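Local coordinates for putative iron-regulated protein A (Parabacteroides distasonis ATCC 8503, PDB 4ECG) that is an imelysin-like, probably iron-regulated protein of the M75 peptidase family that binds calcium ions and may act as a metalloendopeptidase, at residues A[118-132]-A[170-183]. Residues are numbered along the deposited sequence; the frame is centred on the assembly and turned at random.
Sequences IEEIIATGEFSKISG and AKNELEYLKLVSER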
# COMPACT_ATOMS: atom_id res chain seq x y z
N ILE A 118 -13.58 19.54 0.08
CA ILE A 118 -13.85 19.05 1.45
C ILE A 118 -14.45 20.19 2.30
O ILE A 118 -15.49 20.04 2.96
CB ILE A 118 -12.58 18.46 2.11
CG1 ILE A 118 -12.11 17.21 1.33
CG2 ILE A 118 -12.85 18.08 3.58
CD1 ILE A 118 -10.73 16.68 1.68
N GLU A 119 -13.81 21.34 2.25
CA GLU A 119 -14.23 22.52 3.01
C GLU A 119 -15.65 22.94 2.60
O GLU A 119 -16.47 23.36 3.44
CB GLU A 119 -13.24 23.67 2.80
CG GLU A 119 -13.09 24.59 4.00
CD GLU A 119 -12.18 25.79 3.70
OE1 GLU A 119 -10.94 25.58 3.54
OE2 GLU A 119 -12.70 26.94 3.61
N GLU A 120 -15.92 22.82 1.31
CA GLU A 120 -17.19 23.18 0.76
C GLU A 120 -18.28 22.24 1.30
O GLU A 120 -19.36 22.68 1.69
CB GLU A 120 -17.13 23.13 -0.77
CG GLU A 120 -18.30 23.79 -1.50
CD GLU A 120 -18.32 23.40 -2.98
OE1 GLU A 120 -17.33 23.68 -3.68
OE2 GLU A 120 -19.30 22.78 -3.42
N ILE A 121 -17.99 20.95 1.32
CA ILE A 121 -18.97 19.99 1.82
C ILE A 121 -19.21 20.24 3.35
O ILE A 121 -20.33 20.18 3.83
CB ILE A 121 -18.53 18.52 1.53
CG1 ILE A 121 -18.60 18.23 0.03
CG2 ILE A 121 -19.42 17.53 2.27
CD1 ILE A 121 -17.93 16.94 -0.36
N ILE A 122 -18.16 20.55 4.09
CA ILE A 122 -18.31 20.82 5.49
C ILE A 122 -19.30 21.99 5.68
O ILE A 122 -20.08 21.98 6.62
CB ILE A 122 -16.96 21.14 6.18
CG1 ILE A 122 -16.07 19.87 6.18
CG2 ILE A 122 -17.21 21.69 7.58
CD1 ILE A 122 -14.61 20.11 6.58
N ALA A 123 -19.27 22.97 4.76
CA ALA A 123 -20.13 24.13 4.83
C ALA A 123 -21.55 23.84 4.36
O ALA A 123 -22.48 24.36 4.94
CB ALA A 123 -19.55 25.30 4.04
N THR A 124 -21.73 23.06 3.30
CA THR A 124 -23.05 22.93 2.66
C THR A 124 -23.76 21.69 3.15
O THR A 124 -24.94 21.63 3.16
CB THR A 124 -22.97 22.77 1.11
OG1 THR A 124 -22.14 21.64 0.78
CG2 THR A 124 -22.45 24.05 0.44
N GLY A 125 -22.99 20.69 3.53
CA GLY A 125 -23.55 19.42 3.92
C GLY A 125 -23.95 18.57 2.76
O GLY A 125 -24.72 17.66 2.95
N GLU A 126 -23.41 18.85 1.57
CA GLU A 126 -23.74 18.06 0.36
C GLU A 126 -22.92 16.75 0.30
O GLU A 126 -22.06 16.53 -0.56
CB GLU A 126 -23.59 18.92 -0.92
CG GLU A 126 -24.62 18.57 -2.00
CD GLU A 126 -24.30 19.11 -3.41
OE1 GLU A 126 -23.48 20.05 -3.49
OE2 GLU A 126 -24.87 18.59 -4.42
N PHE A 127 -23.21 15.86 1.21
CA PHE A 127 -22.44 14.63 1.34
C PHE A 127 -22.49 13.68 0.16
O PHE A 127 -21.54 12.92 -0.04
CB PHE A 127 -22.80 13.90 2.62
CG PHE A 127 -22.57 14.71 3.84
CD1 PHE A 127 -21.30 15.18 4.13
CD2 PHE A 127 -23.61 15.00 4.70
CE1 PHE A 127 -21.09 15.94 5.27
CE2 PHE A 127 -23.42 15.77 5.82
CZ PHE A 127 -22.16 16.24 6.12
N SER A 128 -23.53 13.77 -0.65
CA SER A 128 -23.61 12.99 -1.90
C SER A 128 -22.39 13.11 -2.84
O SER A 128 -22.11 12.19 -3.61
CB SER A 128 -24.91 13.29 -2.70
OG SER A 128 -25.02 14.64 -3.10
N LYS A 129 -21.67 14.22 -2.76
CA LYS A 129 -20.50 14.42 -3.58
C LYS A 129 -19.34 13.45 -3.24
O LYS A 129 -18.39 13.36 -4.00
CB LYS A 129 -20.02 15.88 -3.47
CG LYS A 129 -20.95 16.94 -4.08
CD LYS A 129 -20.38 18.38 -3.98
CE LYS A 129 -19.55 18.87 -5.21
NZ LYS A 129 -18.10 18.43 -5.34
N ILE A 130 -19.40 12.75 -2.11
CA ILE A 130 -18.26 11.97 -1.64
C ILE A 130 -18.42 10.47 -1.85
O ILE A 130 -17.45 9.74 -1.70
CB ILE A 130 -17.92 12.28 -0.18
CG1 ILE A 130 -18.67 11.40 0.79
CG2 ILE A 130 -18.15 13.77 0.12
CD1 ILE A 130 -18.30 11.66 2.24
N SER A 131 -19.61 10.04 -2.22
CA SER A 131 -19.98 8.64 -2.21
C SER A 131 -20.08 8.09 -3.61
O SER A 131 -20.35 6.94 -3.77
CB SER A 131 -21.33 8.48 -1.53
OG SER A 131 -22.31 9.19 -2.29
N GLY A 132 -19.86 8.91 -4.63
CA GLY A 132 -19.86 8.40 -6.02
C GLY A 132 -18.72 7.46 -6.45
O GLY A 132 -17.77 7.19 -5.69
N ALA A 170 -16.47 20.97 13.12
CA ALA A 170 -17.82 21.34 12.68
C ALA A 170 -18.77 20.11 12.75
O ALA A 170 -18.34 19.00 12.46
CB ALA A 170 -17.79 21.93 11.26
N LYS A 171 -20.05 20.31 13.13
CA LYS A 171 -21.08 19.24 13.21
C LYS A 171 -21.09 18.46 11.88
O LYS A 171 -21.16 17.25 11.88
CB LYS A 171 -22.51 19.84 13.50
CG LYS A 171 -23.51 19.14 14.50
CD LYS A 171 -25.06 19.46 14.21
CE LYS A 171 -26.10 19.64 15.40
NZ LYS A 171 -26.64 21.00 15.94
N ASN A 172 -21.05 19.17 10.74
CA ASN A 172 -21.05 18.52 9.44
C ASN A 172 -19.77 17.70 9.21
O ASN A 172 -19.81 16.68 8.56
CB ASN A 172 -21.20 19.51 8.29
CG ASN A 172 -22.62 19.99 8.10
OD1 ASN A 172 -23.52 19.46 8.70
ND2 ASN A 172 -22.81 21.01 7.23
N GLU A 173 -18.66 18.16 9.76
CA GLU A 173 -17.38 17.51 9.56
C GLU A 173 -17.38 16.17 10.28
O GLU A 173 -16.76 15.25 9.80
CB GLU A 173 -16.31 18.41 10.10
CG GLU A 173 -14.90 17.93 9.92
CD GLU A 173 -13.89 18.91 10.51
OE1 GLU A 173 -14.33 19.92 11.11
OE2 GLU A 173 -12.67 18.67 10.32
N LEU A 174 -18.10 16.06 11.39
CA LEU A 174 -18.24 14.80 12.12
C LEU A 174 -19.03 13.80 11.30
O LEU A 174 -18.66 12.62 11.18
CB LEU A 174 -18.92 15.00 13.48
CG LEU A 174 -17.97 15.62 14.53
CD1 LEU A 174 -18.79 16.20 15.66
CD2 LEU A 174 -16.92 14.63 15.06
N GLU A 175 -20.14 14.24 10.74
CA GLU A 175 -20.90 13.36 9.89
C GLU A 175 -20.04 12.94 8.64
O GLU A 175 -20.09 11.79 8.16
CB GLU A 175 -22.22 14.01 9.51
CG GLU A 175 -23.12 13.08 8.72
CD GLU A 175 -23.57 11.80 9.49
OE1 GLU A 175 -23.63 11.85 10.78
OE2 GLU A 175 -23.89 10.77 8.78
N TYR A 176 -19.22 13.87 8.15
CA TYR A 176 -18.36 13.61 7.01
C TYR A 176 -17.42 12.46 7.38
O TYR A 176 -17.38 11.45 6.71
CB TYR A 176 -17.65 14.93 6.65
CG TYR A 176 -16.98 15.02 5.28
CD1 TYR A 176 -16.45 13.89 4.62
CD2 TYR A 176 -16.84 16.25 4.66
CE1 TYR A 176 -15.78 14.00 3.41
CE2 TYR A 176 -16.19 16.34 3.45
CZ TYR A 176 -15.69 15.22 2.82
OH TYR A 176 -15.10 15.37 1.58
N LEU A 177 -16.73 12.59 8.51
CA LEU A 177 -15.83 11.58 9.07
C LEU A 177 -16.51 10.21 9.19
O LEU A 177 -15.88 9.18 8.89
CB LEU A 177 -15.30 12.03 10.44
CG LEU A 177 -14.38 11.05 11.23
CD1 LEU A 177 -13.14 10.66 10.38
CD2 LEU A 177 -13.99 11.56 12.65
N LYS A 178 -17.75 10.18 9.63
CA LYS A 178 -18.51 8.93 9.73
C LYS A 178 -18.73 8.34 8.34
O LYS A 178 -18.51 7.14 8.14
CB LYS A 178 -19.87 9.19 10.37
CG LYS A 178 -20.68 7.95 10.76
CD LYS A 178 -22.15 8.25 11.03
CE LYS A 178 -22.53 8.38 12.51
NZ LYS A 178 -23.94 8.93 12.68
N LEU A 179 -19.11 9.17 7.37
CA LEU A 179 -19.41 8.66 6.03
C LEU A 179 -18.17 8.11 5.31
O LEU A 179 -18.22 7.06 4.69
CB LEU A 179 -20.12 9.72 5.18
CG LEU A 179 -21.55 10.00 5.65
CD1 LEU A 179 -21.98 11.32 5.05
CD2 LEU A 179 -22.46 8.85 5.24
N VAL A 180 -17.06 8.84 5.46
CA VAL A 180 -15.83 8.42 4.96
C VAL A 180 -15.40 7.06 5.53
O VAL A 180 -14.99 6.17 4.79
CB VAL A 180 -14.81 9.53 5.19
CG1 VAL A 180 -13.41 8.97 5.10
CG2 VAL A 180 -15.10 10.73 4.24
N SER A 181 -15.56 6.89 6.85
CA SER A 181 -15.20 5.67 7.52
C SER A 181 -16.16 4.50 7.18
O SER A 181 -15.69 3.37 7.08
CB SER A 181 -15.17 5.90 9.03
OG SER A 181 -14.38 7.01 9.40
N GLU A 182 -17.45 4.76 6.98
CA GLU A 182 -18.40 3.73 6.44
C GLU A 182 -17.88 3.21 5.11
O GLU A 182 -17.92 2.04 4.82
CB GLU A 182 -19.80 4.29 6.16
CG GLU A 182 -20.76 4.21 7.34
CD GLU A 182 -22.03 5.10 7.22
OE1 GLU A 182 -22.66 5.19 6.12
OE2 GLU A 182 -22.38 5.66 8.28
N ARG A 183 -17.44 4.13 4.28
CA ARG A 183 -17.05 3.78 2.96
C ARG A 183 -15.66 3.09 2.99
O ARG A 183 -15.41 2.19 2.19
CB ARG A 183 -17.08 5.02 2.05
CG ARG A 183 -16.55 4.75 0.64
CD ARG A 183 -17.40 3.67 -0.02
NE ARG A 183 -17.16 3.48 -1.45
CZ ARG A 183 -17.81 4.12 -2.44
NH1 ARG A 183 -18.71 5.02 -2.21
NH2 ARG A 183 -17.52 3.85 -3.69
O HOH W 1 -19.71 4.32 -5.67
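Y176 reaches from helix 171-196 into a pocket of isoleucines: I121 and I122 of helix 115-124 lie by its CD2 and CE2, CD1 of I130 lies by its CD1 and CE1, and I118 joins CG2 of I130 near the hydroxyl end. With CG anti to the backbone N (chi1 -164°), the side chain runs across those of I118, I121 and I122 at about a right angle; CG2 of I121 lies 3.6 Å from CE2 of Y176, and CD1 of I130 equally close to its CE1. Branched aliphatic chains suit this pocket because their methyls fit around a flat ring. The buried hydroxyl is satisfied by a hydrogen bond to L145 O. T150 and M154 of helix 147-155 also touch Y176, which thus joins three parts of this helical imelysin-family domain. Replacing the tyrosine by an alanine would probably open a gap among the four isoleucines and leave that carbonyl without its hydroxyl partner.

The F127 ring is large enough to serve both L179 and N172: its CB lies 3.6 Å from CD1 of L179, and at its edge CZ is 3.4 Å from N172 O. G125, at positive phi, turns the chain and brings its carbonyl carbon over the centre of one ring face.

The asparagine amide of N172 supplies an N-H for a helix-end carbonyl, ND2 donating to I122 O over 3.0 Å from above the carbonyl plane. R183 is long enough to span to S131, its NH1 lying 3.0 Å from S131 O at the guanidinium edge; NE forms a salt bridge with D187, which probably offsets its charge and that of nearby R146. Segments 118-124 and 171-183 cross at 117°. An apolar centre is thus bounded by two side-chain-to-backbone bonds, one joining the C-terminal part of helix 115-124 to helix 171-196 and the other joining S131 to it, without a charge pair across the interface.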